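NAD-dependent aldehyde dehydrogenase (Burkholderia multivorans, PDB 5UJU) probably oxidises aldehydes to the corresponding carboxylic acids, using NAD+ as the electron acceptor. Local coordinates at residues L62-L68 with A87-P93; T76-E80 with A272-N276; G212-P217 with K238-A243. All coordinates share one frame; numbering follows the deposited sequence.

Contact 1 of 3, residues L62-L68 with A87-P93. With EDO (1,2-ethanediol), chain E.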
loop_
_atom_site.group_PDB
_atom_site.type_symbol
_atom_site.label_atom_id
_atom_site.label_comp_id
_atom_site.label_asym_id
_atom_site.label_seq_id
_atom_site.Cartn_x
_atom_site.Cartn_y
_atom_site.Cartn_z
ATOM N N LEU A 62 40.466 -4.342 2.781
ATOM C CA LEU A 62 41.185 -3.380 1.965
ATOM C C LEU A 62 42.180 -4.098 1.063
ATOM O O LEU A 62 42.839 -5.056 1.479
ATOM C CB LEU A 62 41.920 -2.384 2.863
ATOM C CG LEU A 62 41.043 -1.695 3.914
ATOM C CD1 LEU A 62 41.817 -0.609 4.635
ATOM C CD2 LEU A 62 39.763 -1.127 3.309
ATOM N N GLY A 63 42.289 -3.630 -0.179
ATOM C CA GLY A 63 43.239 -4.230 -1.105
ATOM C C GLY A 63 42.929 -5.641 -1.561
ATOM O O GLY A 63 43.848 -6.368 -1.947
ATOM N N LYS A 64 41.670 -6.065 -1.519
ATOM C CA LYS A 64 41.348 -7.410 -1.975
ATOM C C LYS A 64 39.924 -7.436 -2.514
ATOM O O LYS A 64 39.129 -6.518 -2.294
ATOM C CB LYS A 64 41.559 -8.441 -0.864
ATOM C CG LYS A 64 40.417 -8.599 0.108
ATOM C CD LYS A 64 40.748 -9.714 1.097
ATOM C CE LYS A 64 39.644 -10.744 1.179
ATOM N NZ LYS A 64 39.995 -11.823 2.148
ATOM N N THR A 65 39.602 -8.522 -3.211
ATOM C CA THR A 65 38.259 -8.715 -3.729
ATOM C C THR A 65 37.385 -9.336 -2.648
ATOM O O THR A 65 37.757 -10.341 -2.034
ATOM C CB THR A 65 38.284 -9.596 -4.975
ATOM O OG1 THR A 65 39.100 -8.973 -5.964
ATOM C CG2 THR A 65 36.878 -9.776 -5.555
ATOM N N PHE A 66 36.226 -8.723 -2.424
ATOM C CA PHE A 66 35.258 -9.190 -1.444
ATOM C C PHE A 66 34.654 -10.518 -1.909
ATOM O O PHE A 66 34.210 -10.644 -3.052
ATOM C CB PHE A 66 34.175 -8.109 -1.268
ATOM C CG PHE A 66 33.297 -8.300 -0.062
ATOM C CD1 PHE A 66 33.585 -7.643 1.125
ATOM C CD2 PHE A 66 32.184 -9.130 -0.114
ATOM C CE1 PHE A 66 32.787 -7.827 2.252
ATOM C CE2 PHE A 66 31.382 -9.314 1.011
ATOM C CZ PHE A 66 31.687 -8.659 2.189
ATOM N N GLU A 67 34.699 -11.526 -1.045
ATOM C CA GLU A 67 34.298 -12.883 -1.394
ATOM C C GLU A 67 32.794 -13.071 -1.192
ATOM O O GLU A 67 32.273 -12.840 -0.094
ATOM C CB GLU A 67 35.082 -13.893 -0.554
ATOM C CG GLU A 67 36.586 -13.637 -0.523
ATOM C CD GLU A 67 37.246 -14.127 0.766
ATOM O OE1 GLU A 67 37.458 -15.348 0.898
ATOM O OE2 GLU A 67 37.542 -13.292 1.656
ATOM N N LEU A 68 32.101 -13.441 -2.265
ATOM C CA LEU A 68 30.739 -13.965 -2.234
ATOM C C LEU A 68 30.648 -15.152 -3.180
ATOM O O LEU A 68 31.320 -15.171 -4.214
ATOM C CB LEU A 68 29.681 -12.935 -2.637
ATOM C CG LEU A 68 29.506 -11.663 -1.824
ATOM C CD1 LEU A 68 28.707 -10.675 -2.653
ATOM C CD2 LEU A 68 28.774 -11.998 -0.541
ATOM N N ALA A 87 43.402 4.844 1.801
ATOM C CA ALA A 87 43.297 3.987 0.627
ATOM C C ALA A 87 42.425 2.775 0.945
ATOM O O ALA A 87 42.666 2.066 1.922
ATOM C CB ALA A 87 44.689 3.547 0.173
ATOM N N LEU A 88 41.402 2.542 0.126
ATOM C CA LEU A 88 40.516 1.398 0.312
ATOM C C LEU A 88 40.865 0.268 -0.648
ATOM O O LEU A 88 41.147 -0.852 -0.211
ATOM C CB LEU A 88 39.056 1.819 0.127
ATOM C CG LEU A 88 38.559 2.885 1.121
ATOM C CD1 LEU A 88 37.075 3.164 0.882
ATOM C CD2 LEU A 88 38.805 2.466 2.574
ATOM N N ASP A 89 40.841 0.548 -1.951
ATOM C CA ASP A 89 41.123 -0.443 -2.986
ATOM C C ASP A 89 40.327 -1.729 -2.757
ATOM O O ASP A 89 40.872 -2.834 -2.760
ATOM C CB ASP A 89 42.618 -0.744 -3.063
ATOM C CG ASP A 89 43.430 0.479 -3.395
ATOM O OD1 ASP A 89 43.057 1.189 -4.346
ATOM O OD2 ASP A 89 44.444 0.718 -2.709
ATOM N N ILE A 90 39.039 -1.578 -2.526
ATOM C CA ILE A 90 38.145 -2.720 -2.375
ATOM C C ILE A 90 37.525 -3.037 -3.725
ATOM O O ILE A 90 37.143 -2.126 -4.466
ATOM C CB ILE A 90 37.046 -2.434 -1.344
ATOM C CG1 ILE A 90 37.643 -2.023 0.004
ATOM C CG2 ILE A 90 36.144 -3.646 -1.216
ATOM C CD1 ILE A 90 36.628 -1.340 0.881
ATOM N N ARG A 91 37.434 -4.327 -4.060
ATOM C CA ARG A 91 36.719 -4.761 -5.252
ATOM C C ARG A 91 35.677 -5.801 -4.864
ATOM O O ARG A 91 35.785 -6.465 -3.829
ATOM C CB ARG A 91 37.681 -5.318 -6.313
ATOM C CG ARG A 91 38.764 -4.323 -6.732
ATOM C CD ARG A 91 38.219 -3.185 -7.607
ATOM N NE ARG A 91 38.025 -3.664 -8.975
ATOM C CZ ARG A 91 37.679 -2.906 -10.015
ATOM N NH1 ARG A 91 37.476 -1.595 -9.873
ATOM N NH2 ARG A 91 37.544 -3.466 -11.209
ATOM N N TYR A 92 34.650 -5.920 -5.699
ATOM C CA TYR A 92 33.562 -6.871 -5.519
ATOM C C TYR A 92 33.379 -7.700 -6.781
ATOM O O TYR A 92 33.663 -7.222 -7.886
ATOM C CB TYR A 92 32.255 -6.136 -5.181
ATOM C CG TYR A 92 32.436 -5.178 -4.032
ATOM C CD1 TYR A 92 32.270 -5.609 -2.725
ATOM C CD2 TYR A 92 32.790 -3.844 -4.255
ATOM C CE1 TYR A 92 32.456 -4.747 -1.662
ATOM C CE2 TYR A 92 32.990 -2.970 -3.197
ATOM C CZ TYR A 92 32.810 -3.424 -1.908
ATOM O OH TYR A 92 32.991 -2.564 -0.852
ATOM N N PRO A 93 32.915 -8.945 -6.657
ATOM C CA PRO A 93 32.661 -9.744 -7.866
ATOM C C PRO A 93 31.553 -9.112 -8.689
ATOM O O PRO A 93 30.482 -8.791 -8.173
ATOM C CB PRO A 93 32.256 -11.118 -7.311
ATOM C CG PRO A 93 31.744 -10.849 -5.930
ATOM C CD PRO A 93 32.538 -9.656 -5.422
HETATM C C1 EDO E . 45.241 -1.807 1.205
HETATM O O1 EDO E . 45.418 -0.583 1.931
HETATM C C2 EDO E . 45.720 -1.571 -0.221
HETATM O O2 EDO E . 45.383 -0.227 -0.585
#
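L62 reaches L88 and I90 at one end of a short parallel pairing of segments 62-68 and 87-93, whose single beta bridge joins T65 to R91. The pairing lies near the surface of the aldehyde dehydrogenase fold, on the edge of a small two-stranded antiparallel sheet in which Y92 pairs with V77. CB of L62 sits 3.5 Å from L88 O and also borders a bound ethanediol, probably from the crystallisation liquor. From there CG turns beside the backbone N (chi1 -53°), and the branch divides: CD1 heads for A87 O, while CD2 meets L88 CD2 at 3.8 Å and I90 CD1 at a similar distance, the two leucines crossing at a slant. Next to this apolar patch G63 N donates to L88 O (3.0 Å), lying in the carbonyl plane. The ethanediol borders this end, its O2 donating to D89 OD2.

The bridge itself uses the backbone N and O of R91. R91 N gives a nearly straight bond to K64 O, which it meets well above the carbonyl plane at 3.3 Å, and R91 O accepts the much shorter bond from F66 N, at 2.7 Å and 175°. The guanidinium group of R91 leads away to T76 OG1 and G78 O. K64 turns outward too, and its NZ forms a salt bridge with E67 OE2.

Beyond the bridge F66 and Y92 meet obliquely, their ring planes at 41° and F66 CB nearest to Y92 CD1. A248 of helix 245-260 touches both aromatic residues, and Y92 OH bonds to E80 OE1. At the far end P93 turns its ring toward segment 62-68, where CD lies 3.1 Å from F66 O.

Contact 2 of 3, residues T76-E80 with A272-N276; sequences TVGAE and ATEPN
The carboxylate of E274 is approached on one of its faces by G78 N and by the methyl of A79. G78 N donates to OE2 over 2.6 Å at 170°, a short and nearly straight bond that nevertheless arrives 40° out of the carboxylate plane. CB of A79 lies on that same side, 3.7 Å from the other oxygen, OE1. NH1 of R91 lies slightly to the opposite side of the plane from G78 N, as a long, weak ion pair with OE2; it also bonds to G78 O, and its positive charge probably favours the ionised form of the glutamate.

The carboxylate comes back to segment 76-80 because the E274 side chain is bent at its second torsion (chi2 -82°). On the way it slides past V77 in the opposite direction, and V77 CG2 is packed tightly against E274 CG at 3.3 Å.

Segment 76-80 leaves strand 76-77 of the small antiparallel sheet, while 272-276 belongs to the Rossmann-like NAD-binding domain, so the contact joins the small sheet to the loop that follows strand 268-270 of that domain. V77 is the wedge between them. Its CG1 occupies the position between the backbone N and the carbonyl carbon, from which it touches both CB and O of A272, the methyl-methyl distance being 3.5 Å. G78 continues the chain at a positive phi, with backbone angles suited to a residue without a side chain.

A water completes the polar link: it accepts from A79 N at 2.9 Å and donates to T273 O at 2.8 Å, tying the two backbones together beside the direct bond. The hydroxyl of T273 turns away to D277 OD2. Further out, CB of A79 makes a looser apolar contact with P275 CD.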
loop_
_atom_site.group_PDB
_atom_site.type_symbol
_atom_site.label_atom_id
_atom_site.label_comp_id
_atom_site.label_asym_id
_atom_site.label_seq_id
_atom_site.Cartn_x
_atom_site.Cartn_y
_atom_site.Cartn_z
ATOM N N THR A 76 35.742 -7.942 -11.709
ATOM C CA THR A 76 35.446 -7.236 -10.472
ATOM C C THR A 76 35.040 -5.796 -10.757
ATOM O O THR A 76 35.180 -5.277 -11.871
ATOM C CB THR A 76 36.641 -7.260 -9.516
ATOM O OG1 THR A 76 37.704 -6.484 -10.082
ATOM C CG2 THR A 76 37.107 -8.697 -9.313
ATOM N N VAL A 77 34.555 -5.148 -9.705
ATOM C CA VAL A 77 33.967 -3.822 -9.794
ATOM C C VAL A 77 34.181 -3.129 -8.455
ATOM O O VAL A 77 34.317 -3.782 -7.420
ATOM C CB VAL A 77 32.463 -3.933 -10.156
ATOM C CG1 VAL A 77 31.672 -4.454 -8.976
ATOM C CG2 VAL A 77 31.916 -2.636 -10.571
ATOM N N GLY A 78 34.249 -1.798 -8.480
ATOM C CA GLY A 78 34.265 -1.042 -7.241
ATOM C C GLY A 78 35.282 0.081 -7.234
ATOM O O GLY A 78 36.477 -0.151 -7.460
ATOM N N ALA A 79 34.824 1.304 -6.978
ATOM C CA ALA A 79 35.706 2.465 -6.948
ATOM C C ALA A 79 35.425 3.323 -5.733
ATOM O O ALA A 79 35.444 4.556 -5.814
ATOM C CB ALA A 79 35.571 3.293 -8.224
ATOM N N GLU A 80 35.158 2.698 -4.586
ATOM C CA GLU A 80 34.927 3.470 -3.368
ATOM C C GLU A 80 36.188 4.213 -2.935
ATOM O O GLU A 80 37.304 3.696 -3.042
ATOM C CB GLU A 80 34.477 2.566 -2.223
ATOM C CG GLU A 80 33.139 1.884 -2.401
ATOM C CD GLU A 80 33.025 0.674 -1.472
ATOM O OE1 GLU A 80 33.829 -0.270 -1.627
ATOM O OE2 GLU A 80 32.161 0.675 -0.574
ATOM N N ALA A 272 27.083 -4.980 -6.984
ATOM C CA ALA A 272 28.009 -3.861 -6.893
ATOM C C ALA A 272 28.214 -3.272 -8.276
ATOM O O ALA A 272 28.204 -3.996 -9.276
ATOM C CB ALA A 272 29.345 -4.308 -6.311
ATOM N N THR A 273 28.381 -1.949 -8.337
ATOM C CA THR A 273 28.519 -1.264 -9.613
ATOM C C THR A 273 29.607 -0.199 -9.526
ATOM O O THR A 273 30.061 0.192 -8.442
ATOM C CB THR A 273 27.194 -0.613 -10.052
ATOM O OG1 THR A 273 26.793 0.365 -9.081
ATOM C CG2 THR A 273 26.097 -1.648 -10.160
ATOM N N GLU A 274 29.977 0.310 -10.695
ATOM C CA GLU A 274 30.829 1.471 -10.841
ATOM C C GLU A 274 29.940 2.686 -11.040
ATOM O O GLU A 274 28.770 2.552 -11.407
ATOM C CB GLU A 274 31.739 1.326 -12.071
ATOM C CG GLU A 274 32.757 0.194 -12.058
ATOM C CD GLU A 274 34.035 0.495 -11.299
ATOM O OE1 GLU A 274 34.497 1.649 -11.329
ATOM O OE2 GLU A 274 34.592 -0.439 -10.690
ATOM N N PRO A 275 30.454 3.892 -10.802
ATOM C CA PRO A 275 29.631 5.094 -10.955
ATOM C C PRO A 275 29.135 5.289 -12.380
ATOM O O PRO A 275 29.717 4.787 -13.350
ATOM C CB PRO A 275 30.581 6.227 -10.543
ATOM C CG PRO A 275 31.540 5.571 -9.619
ATOM C CD PRO A 275 31.764 4.208 -10.211
ATOM N N ASN A 276 28.061 6.083 -12.485
ATOM C CA ASN A 276 27.295 6.288 -13.715
ATOM C C ASN A 276 26.536 5.015 -14.088
ATOM O O ASN A 276 26.438 4.658 -15.263
ATOM C CB ASN A 276 28.174 6.763 -14.883
ATOM C CG ASN A 276 29.109 7.922 -14.502
ATOM O OD1 ASN A 276 28.820 8.693 -13.590
ATOM N ND2 ASN A 276 30.230 8.046 -15.213
HETATM O O HOH W 1 31.992 1.751 -7.045
#

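Contact 3 of 3, residues G212-P217 with K238-A243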
loop_
_atom_site.group_PDB
_atom_site.type_symbol
_atom_site.label_atom_id
_atom_site.label_comp_id
_atom_site.label_asym_id
_atom_site.label_seq_id
_atom_site.Cartn_x
_atom_site.Cartn_y
_atom_site.Cartn_z
ATOM N N GLY A 212 20.648 1.591 -2.952
ATOM C CA GLY A 212 21.284 2.125 -1.772
ATOM C C GLY A 212 21.625 3.595 -1.896
ATOM O O GLY A 212 21.644 4.171 -2.992
ATOM N N CYS A 213 21.894 4.178 -0.726
ATOM C CA CYS A 213 22.169 5.595 -0.509
ATOM C C CYS A 213 23.635 5.797 -0.110
ATOM O O CYS A 213 24.248 4.927 0.521
ATOM C CB CYS A 213 21.223 6.131 0.577
ATOM S SG CYS A 213 21.788 7.550 1.525
ATOM N N CYS A 214 24.211 6.947 -0.481
ATOM C CA CYS A 214 25.642 7.141 -0.236
ATOM C C CYS A 214 25.956 7.653 1.169
ATOM O O CYS A 214 27.111 7.545 1.597
ATOM C CB CYS A 214 26.263 8.082 -1.276
ATOM S SG CYS A 214 25.812 9.822 -1.128
ATOM N N THR A 215 24.972 8.196 1.897
ATOM C CA THR A 215 25.205 8.756 3.227
ATOM C C THR A 215 24.771 7.831 4.358
ATOM O O THR A 215 25.455 7.751 5.381
ATOM C CB THR A 215 24.452 10.080 3.393
ATOM O OG1 THR A 215 23.113 9.902 2.923
ATOM C CG2 THR A 215 25.129 11.199 2.600
ATOM N N PHE A 216 23.627 7.165 4.228
ATOM C CA PHE A 216 23.127 6.256 5.262
ATOM C C PHE A 216 22.804 4.911 4.631
ATOM O O PHE A 216 21.637 4.492 4.573
ATOM C CB PHE A 216 21.908 6.845 5.974
ATOM C CG PHE A 216 22.240 8.008 6.878
ATOM C CD1 PHE A 216 22.374 9.289 6.367
ATOM C CD2 PHE A 216 22.438 7.812 8.240
ATOM C CE1 PHE A 216 22.692 10.355 7.198
ATOM C CE2 PHE A 216 22.756 8.883 9.083
ATOM C CZ PHE A 216 22.888 10.150 8.553
ATOM N N PRO A 217 23.837 4.176 4.199
ATOM C CA PRO A 217 23.584 2.932 3.447
ATOM C C PRO A 217 22.794 1.899 4.233
ATOM O O PRO A 217 21.853 1.298 3.690
ATOM C CB PRO A 217 25.000 2.443 3.094
ATOM C CG PRO A 217 25.897 3.059 4.138
ATOM C CD PRO A 217 25.273 4.410 4.438
ATOM N N LYS A 238 21.481 -3.311 -4.342
ATOM C CA LYS A 238 22.295 -2.495 -5.238
ATOM C C LYS A 238 22.734 -1.246 -4.489
ATOM O O LYS A 238 22.011 -0.238 -4.488
ATOM C CB LYS A 238 21.499 -2.116 -6.494
ATOM C CG LYS A 238 22.354 -1.803 -7.728
ATOM C CD LYS A 238 23.219 -0.556 -7.597
ATOM C CE LYS A 238 22.365 0.719 -7.513
ATOM N NZ LYS A 238 23.266 1.912 -7.390
ATOM N N PRO A 239 23.891 -1.245 -3.834
ATOM C CA PRO A 239 24.280 -0.059 -3.062
ATOM C C PRO A 239 24.662 1.102 -3.966
ATOM O O PRO A 239 24.957 0.954 -5.154
ATOM C CB PRO A 239 25.488 -0.526 -2.230
ATOM C CG PRO A 239 25.523 -2.054 -2.377
ATOM C CD PRO A 239 24.842 -2.361 -3.675
ATOM N N HIS A 240 24.666 2.284 -3.379
ATOM C CA HIS A 240 25.290 3.402 -4.059
ATOM C C HIS A 240 26.763 3.077 -4.311
ATOM O O HIS A 240 27.438 2.540 -3.422
ATOM C CB HIS A 240 25.150 4.675 -3.224
ATOM C CG HIS A 240 25.623 5.900 -3.935
ATOM N ND1 HIS A 240 26.960 6.188 -4.093
ATOM C CD2 HIS A 240 24.944 6.906 -4.540
ATOM C CE1 HIS A 240 27.087 7.325 -4.755
ATOM N NE2 HIS A 240 25.879 7.781 -5.039
ATOM N N PRO A 241 27.299 3.377 -5.502
ATOM C CA PRO A 241 28.694 2.997 -5.803
ATOM C C PRO A 241 29.727 3.628 -4.872
ATOM O O PRO A 241 30.884 3.180 -4.851
ATOM C CB PRO A 241 28.899 3.480 -7.248
ATOM C CG PRO A 241 27.572 3.871 -7.747
ATOM C CD PRO A 241 26.683 4.150 -6.594
ATOM N N GLY A 242 29.362 4.662 -4.120
ATOM C CA GLY A 242 30.264 5.238 -3.139
ATOM C C GLY A 242 30.188 4.634 -1.747
ATOM O O GLY A 242 30.999 4.991 -0.885
ATOM N N ALA A 243 29.241 3.719 -1.499
ATOM C CA ALA A 243 29.066 3.126 -0.167
ATOM C C ALA A 243 28.590 1.683 -0.328
ATOM O O ALA A 243 27.467 1.341 0.036
ATOM C CB ALA A 243 28.072 3.910 0.692
HETATM O O HOH W 2 21.911 3.602 -5.641
HETATM O O HOH W 3 24.806 2.452 -0.624
#
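Between G212 and K238 runs the direct hydrogen bond of this contact: G212 N donates to K238 O over 2.7 Å at 159°. Waters supply further polar links. One accepts from K238 NZ and donates to G212 O; K238 NZ is held as well by P239 O and by a salt bridge to D277. A second water accepts from H240 N and donates to C213 O and A243 O, gripping three backbone atoms.

The two loops follow the neighbouring parallel strands 191-211 and 234-238, which helix 217-230 connects in a beta-alpha-beta crossover of the Rossmann-like domain. In aldehyde dehydrogenases NAD binds along this end of the sheet, although no cofactor is modelled here.

A CH-pi contact brings C214 CB over the centre of the H240 ring, 3.4 Å from its centroid, with SG farther out over the same face. P241 CD lies against the opposite face. G242 N donates to H240 ND1 at 2.8 Å, which fixes the ring's rotation within the type I turn from H240 to A243.

Apolar packing is looser: A243 CB approaches P217 CG at 4.2 Å. Separately, the same methyl comes up to a carbonyl oxygen, C214 O.

From the N terminus, the chain leaves helix 50-60 and returns at 87-93 to close the first loop in contact 1. Within that loop lies 76-80, whose own partner, 272-276, comes almost two hundred residues later, so contacts 1 and 2 cross. They share the small sheet of strands 76-77 and 92-93, and Y92 touches both V77 and A272. Contact 3 closes a short loop across helix 217-230 and is nested wholly inside the long one of contact 2; P241 packs against E80 and T273, joining the two contacts. Together they form layers, from the outer segment 62-68 through the small sheet to the strand ends of the Rossmann-like domain.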